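Local coordinates for indole-3-pyruvate decarboxylase (Azospirillum brasilense, PDB 2NXW), which catalyses the thiamine diphosphate- and metal-dependent decarboxylation of indole-3-pyruvate to indole-3-acetaldehyde and carbon dioxide, a step of auxin biosynthesis, at residues 205-210 / 333-338; 213-218 / 325-330; 243-248 / 339-344; 227-232 / 261-266. All coordinates share one frame; numbering follows the deposited sequence. Where two conformers were deposited one is given.

In the fold
The four contacts follow one another across a single face of the mixed sheet of the central domain, away from the cofactor and magnesium sites. Contacts 1 and 2 share helix 205-221 and have centres about 12 Å apart; contact 2 is nested inside the chain loop that contact 1 closes. Contact 3 shares helix 337-346 with contact 1, Leu208 CD1 lying 3.5 Å from Gly339 O, and meets contact 2 where Leu216 CG lies 3.6 Å from Leu344 CD2. Its other helix, 239-249, leads on to contact 4, with centres about 12 Å apart and Ala246 CB 3.7 Å from Leu263 CD2. Contacts 2 and 4, with centres about 21 Å apart, do not touch.

Contact 1: 205-210 / 333-338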
loop_
_atom_site.group_PDB
_atom_site.type_symbol
_atom_site.label_atom_id
_atom_site.label_comp_id
_atom_site.label_asym_id
_atom_site.label_seq_id
_atom_site.Cartn_x
_atom_site.Cartn_y
_atom_site.Cartn_z
ATOM N N ARG A 205 -0.283 -29.577 -19.287
ATOM C CA ARG A 205 0.202 -30.947 -19.433
ATOM C C ARG A 205 1.687 -31.038 -19.775
ATOM O O ARG A 205 2.363 -31.980 -19.356
ATOM C CB ARG A 205 -0.614 -31.687 -20.495
ATOM C CG ARG A 205 -2.086 -31.846 -20.140
ATOM C CD ARG A 205 -2.269 -32.627 -18.847
ATOM N N ASP A 206 2.194 -30.072 -20.534
ATOM C CA ASP A 206 3.605 -30.080 -20.901
ATOM C C ASP A 206 4.461 -29.780 -19.680
ATOM O O ASP A 206 5.463 -30.454 -19.436
ATOM C CB ASP A 206 3.894 -29.049 -21.998
ATOM C CG ASP A 206 3.279 -29.429 -23.333
ATOM O OD1 ASP A 206 3.461 -30.588 -23.758
ATOM O OD2 ASP A 206 2.621 -28.570 -23.961
ATOM N N ALA A 207 4.055 -28.770 -18.913
ATOM C CA ALA A 207 4.781 -28.382 -17.710
ATOM C C ALA A 207 4.714 -29.504 -16.683
ATOM O O ALA A 207 5.664 -29.717 -15.930
ATOM C CB ALA A 207 4.193 -27.103 -17.124
ATOM N N LEU A 208 3.587 -30.207 -16.656
ATOM C CA LEU A 208 3.400 -31.320 -15.734
ATOM C C LEU A 208 4.434 -32.410 -16.002
ATOM O O LEU A 208 5.086 -32.907 -15.082
ATOM C CB LEU A 208 1.993 -31.899 -15.883
ATOM C CG LEU A 208 1.671 -33.154 -15.067
ATOM C CD1 LEU A 208 1.906 -32.877 -13.584
ATOM C CD2 LEU A 208 0.228 -33.568 -15.317
ATOM N N ALA A 209 4.588 -32.774 -17.271
ATOM C CA ALA A 209 5.545 -33.805 -17.658
ATOM C C ALA A 209 6.985 -33.397 -17.349
ATOM O O ALA A 209 7.755 -34.178 -16.781
ATOM C CB ALA A 209 5.395 -34.113 -19.148
ATOM N N ALA A 210 7.345 -32.174 -17.723
ATOM C CA ALA A 210 8.684 -31.664 -17.483
ATOM C C ALA A 210 8.960 -31.594 -15.983
ATOM O O ALA A 210 10.032 -31.981 -15.518
ATOM C CB ALA A 210 8.837 -30.282 -18.108
ATOM N N ALA A 333 3.692 -23.396 -13.398
ATOM C CA ALA A 333 2.337 -22.980 -13.078
ATOM C C ALA A 333 1.315 -23.963 -13.636
ATOM O O ALA A 333 1.626 -24.773 -14.508
ATOM C CB ALA A 333 2.079 -21.573 -13.633
ATOM N N ASP A 334 0.093 -23.888 -13.120
ATOM C CA ASP A 334 -1.000 -24.748 -13.549
ATOM C C ASP A 334 -0.711 -26.237 -13.402
ATOM O O ASP A 334 -0.887 -27.022 -14.334
ATOM C CB ASP A 334 -1.383 -24.424 -14.998
ATOM C CG ASP A 334 -1.688 -22.953 -15.198
ATOM O OD1 ASP A 334 -2.214 -22.327 -14.255
ATOM O OD2 ASP A 334 -1.410 -22.425 -16.295
ATOM N N ILE A 335 -0.270 -26.619 -12.210
ATOM C CA ILE A 335 0.023 -28.009 -11.912
ATOM C C ILE A 335 -0.751 -28.436 -10.674
ATOM O O ILE A 335 -0.345 -28.138 -9.549
ATOM C CB ILE A 335 1.527 -28.230 -11.655
ATOM C CG1 ILE A 335 2.311 -27.931 -12.937
ATOM C CG2 ILE A 335 1.772 -29.659 -11.163
ATOM C CD1 ILE A 335 3.768 -28.319 -12.886
ATOM N N PRO A 336 -1.894 -29.109 -10.864
ATOM C CA PRO A 336 -2.693 -29.563 -9.724
ATOM C C PRO A 336 -1.908 -30.652 -9.008
ATOM O O PRO A 336 -1.218 -31.440 -9.646
ATOM C CB PRO A 336 -3.970 -30.083 -10.379
ATOM C CG PRO A 336 -3.501 -30.534 -11.739
ATOM C CD PRO A 336 -2.539 -29.455 -12.144
ATOM N N LEU A 337 -1.991 -30.683 -7.685
ATOM C CA LEU A 337 -1.262 -31.677 -6.914
ATOM C C LEU A 337 -1.608 -33.107 -7.335
ATOM O O LEU A 337 -0.719 -33.947 -7.459
ATOM C CB LEU A 337 -1.535 -31.487 -5.421
ATOM C CG LEU A 337 -0.568 -32.228 -4.491
ATOM C CD1 LEU A 337 0.833 -31.664 -4.664
ATOM C CD2 LEU A 337 -1.014 -32.085 -3.045
ATOM N N ALA A 338 -2.889 -33.384 -7.557
ATOM C CA ALA A 338 -3.298 -34.719 -7.961
ATOM C C ALA A 338 -2.635 -35.106 -9.280
ATOM O O ALA A 338 -2.261 -36.263 -9.475
ATOM C CB ALA A 338 -4.815 -34.792 -8.093
#
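Ala207 and Leu208, in the opening turns of helix 205-221, rest on Ile335 in the short connection that leads into helix 337-346. The first of them, Ala207, has its amide hydrogen-bonded to Asp204 OD1. Its CB faces the connection and stands 4.3 Å from Ala333 O, while the Ile335 CD1 methyl packs against its carbonyl, 3.8 Å from Ala207 O. The same methyl is 4.4 Å from Ala207 CB, so the longer branch of Ile335 reaches up to both the backbone and the side chain of this one residue. With CG1 anti to its own carbonyl carbon (chi1 -64°), Ile335 can send this branch to Ala207 and keep CG2 for the next residue. Leu208 takes up that second branch: its CD1 lies 4.0 Å from Ile335 CG2, the two side chains meeting at a slant. Leu208 CD1 also touches Gly339 and lies 3.9 Å from Ala343 CB, which carries the packing from the connection onto helix 337-346. No hydrogen bond joins the two segments, although the backbone of Asp334 is bonded to that of Asp204, just before 205-210. Pro336 takes the N-cap position before helix 337-346. The arrangement is that of a helix packed beside the last strand-to-helix connection of an alpha/beta domain, here the Rossmann-like central domain of a thiamine diphosphate enzyme.

Contact 2: 213-218 / 325-330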
loop_
_atom_site.group_PDB
_atom_site.type_symbol
_atom_site.label_atom_id
_atom_site.label_comp_id
_atom_site.label_asym_id
_atom_site.label_seq_id
_atom_site.Cartn_x
_atom_site.Cartn_y
_atom_site.Cartn_z
ATOM N N ASP A 213 9.554 -35.050 -14.399
ATOM C CA ASP A 213 10.888 -35.554 -14.705
ATOM C C ASP A 213 11.941 -34.867 -13.849
ATOM O O ASP A 213 12.841 -35.522 -13.319
ATOM C CB ASP A 213 11.243 -35.333 -16.181
ATOM C CG ASP A 213 10.483 -36.253 -17.117
ATOM O OD1 ASP A 213 9.946 -37.287 -16.665
ATOM O OD2 ASP A 213 10.441 -35.945 -18.331
ATOM N N GLU A 214 11.825 -33.548 -13.708
ATOM C CA GLU A 214 12.797 -32.793 -12.929
ATOM C C GLU A 214 12.757 -33.160 -11.452
ATOM O O GLU A 214 13.794 -33.273 -10.803
ATOM C CB GLU A 214 12.571 -31.291 -13.082
ATOM C CG GLU A 214 13.773 -30.480 -12.638
ATOM C CD GLU A 214 13.533 -28.984 -12.678
ATOM O OE1 GLU A 214 12.660 -28.531 -13.452
ATOM O OE2 GLU A 214 14.238 -28.262 -11.940
ATOM N N VAL A 215 11.553 -33.338 -10.920
ATOM C CA VAL A 215 11.403 -33.710 -9.521
ATOM C C VAL A 215 12.067 -35.060 -9.256
ATOM O O VAL A 215 12.805 -35.215 -8.287
ATOM C CB VAL A 215 9.910 -33.792 -9.129
ATOM C CG1 VAL A 215 9.761 -34.474 -7.771
ATOM C CG2 VAL A 215 9.312 -32.393 -9.076
ATOM N N LEU A 216 11.815 -36.042 -10.116
ATOM C CA LEU A 216 12.407 -37.357 -9.909
ATOM C C LEU A 216 13.928 -37.305 -10.022
ATOM O O LEU A 216 14.635 -37.974 -9.268
ATOM C CB LEU A 216 11.827 -38.377 -10.895
ATOM C CG LEU A 216 10.362 -38.755 -10.645
ATOM C CD1 LEU A 216 9.924 -39.821 -11.643
ATOM C CD2 LEU A 216 10.200 -39.263 -9.210
ATOM N N ALA A 217 14.434 -36.500 -10.949
ATOM C CA ALA A 217 15.878 -36.379 -11.113
ATOM C C ALA A 217 16.484 -35.774 -9.852
ATOM O O ALA A 217 17.533 -36.214 -9.388
ATOM C CB ALA A 217 16.197 -35.509 -12.315
ATOM N N ALA A 218 15.818 -34.765 -9.301
ATOM C CA ALA A 218 16.300 -34.112 -8.088
ATOM C C ALA A 218 16.289 -35.082 -6.897
ATOM O O ALA A 218 17.217 -35.089 -6.086
ATOM C CB ALA A 218 15.448 -32.889 -7.783
ATOM N N VAL A 325 4.395 -25.651 -8.779
ATOM C CA VAL A 325 5.515 -26.396 -8.235
ATOM C C VAL A 325 6.775 -25.575 -8.434
ATOM O O VAL A 325 7.107 -25.197 -9.560
ATOM C CB VAL A 325 5.696 -27.768 -8.929
ATOM C CG1 VAL A 325 6.864 -28.511 -8.303
ATOM C CG2 VAL A 325 4.418 -28.595 -8.805
ATOM N N THR A 326 7.475 -25.302 -7.340
ATOM C CA THR A 326 8.702 -24.519 -7.385
ATOM C C THR A 326 9.922 -25.349 -7.005
ATOM O O THR A 326 9.910 -26.062 -6.002
ATOM C CB THR A 326 8.617 -23.312 -6.423
ATOM O OG1 THR A 326 7.544 -22.455 -6.827
ATOM C CG2 THR A 326 9.923 -22.523 -6.429
ATOM N N LEU A 327 10.969 -25.255 -7.823
ATOM C CA LEU A 327 12.233 -25.954 -7.592
ATOM C C LEU A 327 13.314 -25.465 -8.557
ATOM O O LEU A 327 13.012 -24.832 -9.566
ATOM C CB LEU A 327 12.064 -27.472 -7.747
ATOM C CG LEU A 327 11.325 -28.102 -8.937
ATOM C CD1 LEU A 327 11.152 -27.126 -10.091
ATOM C CD2 LEU A 327 12.097 -29.344 -9.363
ATOM N N GLY A 328 14.569 -25.758 -8.232
ATOM C CA GLY A 328 15.684 -25.364 -9.080
ATOM C C GLY A 328 15.659 -23.940 -9.606
ATOM O O GLY A 328 16.083 -23.686 -10.738
ATOM N N TYR A 329 15.166 -23.013 -8.789
ATOM C CA TYR A 329 15.096 -21.598 -9.156
ATOM C C TYR A 329 14.084 -21.256 -10.254
ATOM O O TYR A 329 14.288 -20.306 -11.015
ATOM C CB TYR A 329 16.481 -21.092 -9.568
ATOM N N HIS A 330 13.004 -22.028 -10.343
ATOM C CA HIS A 330 11.959 -21.776 -11.331
ATOM C C HIS A 330 10.632 -22.347 -10.839
ATOM O O HIS A 330 10.604 -23.257 -10.009
ATOM C CB HIS A 330 12.340 -22.440 -12.659
ATOM C CG HIS A 330 11.411 -22.122 -13.791
ATOM N ND1 HIS A 330 11.386 -22.858 -14.956
ATOM C CD2 HIS A 330 10.490 -21.142 -13.945
ATOM C CE1 HIS A 330 10.486 -22.346 -15.778
ATOM N NE2 HIS A 330 9.929 -21.305 -15.188
#
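Val215 and Leu327 form the buried, inner part of this contact, while Glu214 makes the closer approach on its partly exposed side. Val215 CG2 is 4.1 Å from Leu327 CD2, the side chains crossing at about a right angle, and both residues also pack on Ile318 of strand 317-321. Leu327 holds CG between its backbone N and carbonyl carbon (chi1 47°), which presents both methyls to the helix. Towards solvent, the extended chain of Glu214 comes from the opposite direction and lays its carboxylate against these methyls, with OE2 of Glu214 3.5 Å from Leu327 CD2. This is contact without a polar bond; the carboxylate is held instead by Tyr332, whose OH is hydrogen-bonded to Glu214 OE1. An alanine here has no carboxylate, which would probably leave the Tyr332 OH without this partner and the outer side of Leu327 less covered. The loose side is at Gly328, whose CA is 4.3 Å from Glu214 OE2. Leu327 N to His330 O (3.0 Å) and His330 N to Leu327 O (2.9 Å) close a type I' turn, the mark of a two-residue beta hairpin, here joining strands 324-327 and 330-333 at the antiparallel edge of the sheet.

Contact 3: 243-248 / 339-344; sequences AELAQR and GLVDAL
A buried helix-to-helix contact, apolar between the two segments and carried by Leu245 against Val341 and Leu344, joins helix 239-249 to helix 337-346 over the sheet of the central domain. Leu245 keeps CG anti to its backbone N (chi1 172°), directing both methyls at the neighbouring helix. Leu245 CD1 lies 3.8 Å from Leu344 CB, and Leu245 CD2 4.1 Å from Leu344 CD1. Val341, one turn earlier, adds a looser touch, its CG1 lying 4.4 Å from Leu245 CD2. Beneath the pair is strand 292-296: Leu245 packs on Leu296 and Leu344 on Phe294, the layering of helices on a sheet found in Rossmann-like alpha/beta domains. On its other flank Leu344 meets Leu216 of helix 205-221, so that helix 337-346 is packed between two helical neighbours. Polar groups lie to the side of this apolar core. Arg248 NE forms a salt bridge to Glu244 OE2, one turn back, at 2.8 Å with an N-H...O angle of 155°; the oxygen lies nearly in the guanidinium plane and uses its anti lone pair. Arg248 NH2 adds a weak 3.3 Å bond to Glu244 OE2, and NH1 is hydrogen-bonded to Leu348 O. Lys241, just before 243-248, adds a salt bridge to Asp342.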
loop_
_atom_site.group_PDB
_atom_site.type_symbol
_atom_site.label_atom_id
_atom_site.label_comp_id
_atom_site.label_asym_id
_atom_site.label_seq_id
_atom_site.Cartn_x
_atom_site.Cartn_y
_atom_site.Cartn_z
ATOM N N ALA A 243 0.283 -42.655 -0.714
ATOM C CA ALA A 243 0.861 -43.828 -0.055
ATOM C C ALA A 243 1.588 -44.633 -1.137
ATOM O O ALA A 243 2.682 -45.151 -0.909
ATOM C CB ALA A 243 -0.239 -44.681 0.591
ATOM N N GLU A 244 0.980 -44.721 -2.319
ATOM C CA GLU A 244 1.582 -45.448 -3.434
ATOM C C GLU A 244 2.860 -44.730 -3.882
ATOM O O GLU A 244 3.892 -45.363 -4.096
ATOM C CB GLU A 244 0.579 -45.548 -4.588
ATOM C CG GLU A 244 1.028 -46.389 -5.786
ATOM C CD GLU A 244 1.260 -47.855 -5.437
ATOM O OE1 GLU A 244 0.493 -48.417 -4.626
ATOM O OE2 GLU A 244 2.205 -48.452 -5.990
ATOM N N LEU A 245 2.792 -43.407 -4.018
ATOM C CA LEU A 245 3.963 -42.634 -4.414
ATOM C C LEU A 245 5.114 -42.805 -3.411
ATOM O O LEU A 245 6.269 -42.994 -3.810
ATOM C CB LEU A 245 3.595 -41.147 -4.530
ATOM C CG LEU A 245 4.760 -40.171 -4.744
ATOM C CD1 LEU A 245 5.448 -40.467 -6.078
ATOM C CD2 LEU A 245 4.234 -38.740 -4.712
ATOM N N ALA A 246 4.804 -42.739 -2.115
ATOM C CA ALA A 246 5.826 -42.880 -1.077
ATOM C C ALA A 246 6.540 -44.219 -1.163
ATOM O O ALA A 246 7.760 -44.295 -0.979
ATOM C CB ALA A 246 5.202 -42.713 0.304
ATOM N N GLN A 247 5.789 -45.279 -1.443
ATOM C CA GLN A 247 6.409 -46.587 -1.544
ATOM C C GLN A 247 7.324 -46.651 -2.767
ATOM O O GLN A 247 8.457 -47.127 -2.675
ATOM C CB GLN A 247 5.335 -47.679 -1.619
ATOM C CG GLN A 247 5.887 -49.096 -1.782
ATOM C CD GLN A 247 4.808 -50.166 -1.637
ATOM O OE1 GLN A 247 3.756 -50.103 -2.283
ATOM N NE2 GLN A 247 5.071 -51.155 -0.792
ATOM N N ARG A 248 6.850 -46.152 -3.904
ATOM C CA ARG A 248 7.646 -46.190 -5.134
ATOM C C ARG A 248 8.834 -45.229 -5.167
ATOM O O ARG A 248 9.863 -45.530 -5.773
ATOM C CB ARG A 248 6.761 -45.913 -6.351
ATOM C CG ARG A 248 5.627 -46.908 -6.543
ATOM C CD ARG A 248 5.009 -46.773 -7.929
ATOM N NE ARG A 248 3.843 -47.639 -8.067
ATOM C CZ ARG A 248 3.233 -47.892 -9.218
ATOM N NH1 ARG A 248 3.682 -47.346 -10.342
ATOM N NH2 ARG A 248 2.168 -48.683 -9.243
ATOM N N GLY A 339 -2.483 -34.125 -10.170
ATOM C CA GLY A 339 -1.863 -34.381 -11.463
ATOM C C GLY A 339 -0.380 -34.667 -11.351
ATOM O O GLY A 339 0.154 -35.533 -12.056
ATOM N N LEU A 340 0.303 -33.939 -10.472
ATOM C CA LEU A 340 1.730 -34.144 -10.265
ATOM C C LEU A 340 1.956 -35.545 -9.701
ATOM O O LEU A 340 2.864 -36.257 -10.126
ATOM C CB LEU A 340 2.278 -33.105 -9.283
ATOM C CG LEU A 340 3.722 -33.325 -8.848
ATOM C CD1 LEU A 340 4.651 -33.133 -10.044
ATOM C CD2 LEU A 340 4.074 -32.355 -7.724
ATOM N N VAL A 341 1.127 -35.936 -8.738
ATOM C CA VAL A 341 1.255 -37.260 -8.136
ATOM C C VAL A 341 1.051 -38.353 -9.188
ATOM O O VAL A 341 1.819 -39.315 -9.242
ATOM C CB VAL A 341 0.245 -37.441 -6.972
ATOM C CG1 VAL A 341 0.250 -38.882 -6.479
ATOM C CG2 VAL A 341 0.624 -36.507 -5.822
ATOM N N ASP A 342 0.024 -38.210 -10.019
ATOM C CA ASP A 342 -0.213 -39.207 -11.059
ATOM C C ASP A 342 0.950 -39.272 -12.046
ATOM O O ASP A 342 1.333 -40.361 -12.483
ATOM C CB ASP A 342 -1.501 -38.909 -11.821
ATOM C CG ASP A 342 -2.745 -39.319 -11.057
ATOM O OD1 ASP A 342 -2.648 -40.164 -10.139
ATOM O OD2 ASP A 342 -3.832 -38.808 -11.391
ATOM N N ALA A 343 1.510 -38.113 -12.394
ATOM C CA ALA A 343 2.630 -38.057 -13.331
ATOM C C ALA A 343 3.875 -38.727 -12.757
ATOM O O ALA A 343 4.648 -39.364 -13.479
ATOM C CB ALA A 343 2.934 -36.612 -13.699
ATOM N N LEU A 344 4.076 -38.581 -11.452
ATOM C CA LEU A 344 5.219 -39.208 -10.810
ATOM C C LEU A 344 5.021 -40.721 -10.758
ATOM O O LEU A 344 5.963 -41.482 -10.960
ATOM C CB LEU A 344 5.402 -38.651 -9.396
ATOM C CG LEU A 344 5.860 -37.190 -9.354
ATOM C CD1 LEU A 344 5.821 -36.666 -7.918
ATOM C CD2 LEU A 344 7.270 -37.078 -9.914
#

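Contact 4: 227-232 / 261-266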
loop_
_atom_site.group_PDB
_atom_site.type_symbol
_atom_site.label_atom_id
_atom_site.label_comp_id
_atom_site.label_asym_id
_atom_site.label_seq_id
_atom_site.Cartn_x
_atom_site.Cartn_y
_atom_site.Cartn_z
ATOM N N LEU A 227 10.606 -36.911 1.649
ATOM C CA LEU A 227 9.271 -36.635 1.121
ATOM C C LEU A 227 8.405 -36.198 2.304
ATOM O O LEU A 227 8.254 -36.945 3.270
ATOM C CB LEU A 227 8.639 -37.879 0.474
ATOM C CG LEU A 227 7.156 -37.702 0.112
ATOM C CD1 LEU A 227 7.043 -36.690 -1.022
ATOM C CD2 LEU A 227 6.536 -39.019 -0.316
ATOM N N MET A 228 7.872 -34.979 2.238
ATOM C CA MET A 228 6.989 -34.465 3.289
ATOM C C MET A 228 5.547 -34.493 2.788
ATOM O O MET A 228 5.233 -33.943 1.729
ATOM C CB MET A 228 7.368 -33.034 3.673
ATOM C CG MET A 228 8.736 -32.911 4.303
ATOM S SD MET A 228 8.849 -31.452 5.375
ATOM C CE MET A 228 8.068 -32.091 6.847
ATOM N N VAL A 229 4.676 -35.159 3.543
ATOM C CA VAL A 229 3.267 -35.266 3.187
ATOM C C VAL A 229 2.554 -34.185 3.992
ATOM O O VAL A 229 2.589 -34.173 5.227
ATOM C CB VAL A 229 2.750 -36.681 3.498
ATOM C CG1 VAL A 229 1.262 -36.777 3.217
ATOM C CG2 VAL A 229 3.518 -37.683 2.635
ATOM N N CYS A 230 1.891 -33.287 3.274
ATOM C CA CYS A 230 1.306 -32.109 3.891
ATOM C C CYS A 230 -0.195 -31.863 3.727
ATOM O O CYS A 230 -0.921 -32.717 3.214
ATOM C CB CYS A 230 2.129 -30.915 3.401
ATOM S SG CYS A 230 3.935 -31.312 3.268
ATOM N N VAL A 231 -0.640 -30.674 4.135
ATOM C CA VAL A 231 -2.065 -30.338 4.144
ATOM C C VAL A 231 -2.870 -30.581 2.870
ATOM O O VAL A 231 -3.963 -31.134 2.938
ATOM C CB VAL A 231 -2.296 -28.870 4.656
ATOM C CG1 VAL A 231 -1.922 -27.860 3.603
ATOM C CG2 VAL A 231 -3.739 -28.692 5.090
ATOM N N GLU A 232 -2.353 -30.197 1.708
ATOM C CA GLU A 232 -3.123 -30.418 0.486
ATOM C C GLU A 232 -3.414 -31.892 0.196
ATOM O O GLU A 232 -4.410 -32.215 -0.451
ATOM C CB GLU A 232 -2.430 -29.783 -0.720
ATOM C CG GLU A 232 -2.422 -28.258 -0.703
ATOM C CD GLU A 232 -1.946 -27.677 -2.019
ATOM O OE1 GLU A 232 -1.115 -28.332 -2.677
ATOM O OE2 GLU A 232 -2.396 -26.569 -2.388
ATOM N N GLY A 261 -0.906 -37.958 10.737
ATOM C CA GLY A 261 -1.848 -39.058 10.631
ATOM C C GLY A 261 -1.918 -39.675 9.245
ATOM O O GLY A 261 -2.332 -40.822 9.088
ATOM N N LEU A 262 -1.524 -38.915 8.230
ATOM C CA LEU A 262 -1.550 -39.420 6.859
ATOM C C LEU A 262 -0.544 -40.564 6.684
ATOM O O LEU A 262 0.529 -40.549 7.279
ATOM C CB LEU A 262 -1.225 -38.286 5.876
ATOM C CG LEU A 262 -2.277 -37.187 5.703
ATOM C CD1 LEU A 262 -1.708 -36.074 4.819
ATOM C CD2 LEU A 262 -3.549 -37.777 5.099
ATOM N N LEU A 263 -0.905 -41.543 5.860
ATOM C CA LEU A 263 -0.052 -42.699 5.574
ATOM C C LEU A 263 0.290 -43.565 6.786
ATOM O O LEU A 263 1.235 -44.357 6.738
ATOM C CB LEU A 263 1.251 -42.256 4.887
ATOM C CG LEU A 263 1.186 -42.122 3.356
ATOM C CD1 LEU A 263 0.201 -41.035 2.948
ATOM C CD2 LEU A 263 2.578 -41.817 2.828
ATOM N N ALA A 264 -0.478 -43.432 7.863
ATOM C CA ALA A 264 -0.213 -44.215 9.069
ATOM C C ALA A 264 -0.244 -45.717 8.813
ATOM O O ALA A 264 0.541 -46.462 9.404
ATOM C CB ALA A 264 -1.223 -43.858 10.157
ATOM N N ASP A 265 -1.139 -46.160 7.934
ATOM C CA ASP A 265 -1.267 -47.583 7.634
ATOM C C ASP A 265 -0.539 -48.003 6.362
ATOM O O ASP A 265 -0.656 -49.144 5.925
ATOM C CB ASP A 265 -2.747 -47.970 7.510
ATOM C CG ASP A 265 -3.540 -47.655 8.764
ATOM O OD1 ASP A 265 -2.999 -47.821 9.879
ATOM O OD2 ASP A 265 -4.713 -47.246 8.632
ATOM N N ALA A 266 0.220 -47.084 5.780
ATOM C CA ALA A 266 0.950 -47.356 4.541
ATOM C C ALA A 266 2.197 -48.227 4.702
ATOM O O ALA A 266 2.738 -48.369 5.795
ATOM C CB ALA A 266 1.346 -46.032 3.893
#
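Val229, at the end of strand 225-229, and Leu262 meet obliquely, each pointing its CB at the other's segment. The tip of the leucine lies against one branch of the valine: Leu262 CD1 is 3.4 Å from Val229 CG1, tighter than usual for two carbons, and Val229 CG1 is also 3.9 Å from Leu262 CB. The leucine's CD1 methyl also lies 3.8 Å from Cys230 O, the first carbonyl after the strand. Leu263 approaches the other branch, its CD2 standing 4.2 Å from Val229 CG2, so the two valine methyls are divided between successive leucines. Val229 arranges this by placing CG1 anti to its backbone N (chi1 176°) and CG2 anti to its carbonyl carbon. The two leucines fill the central positions of a type II turn from Gly261 to Ala264, Leu263 with positive phi (61°), and both point at the strand. The closing bond of that turn, Ala264 N to Gly261 O, is weak at 3.4 Å, but a type I turn from Leu263 to Ala266 overlaps it, and the Leu263 amide is also hydrogen-bonded to Glu239 OE2. The loop packs at the carboxyl end of strand 225-229, with Leu263 against Ala246 of helix 239-249, while Val229 packs on Val242 of that helix and on Thr255 of the adjoining strand 253-255.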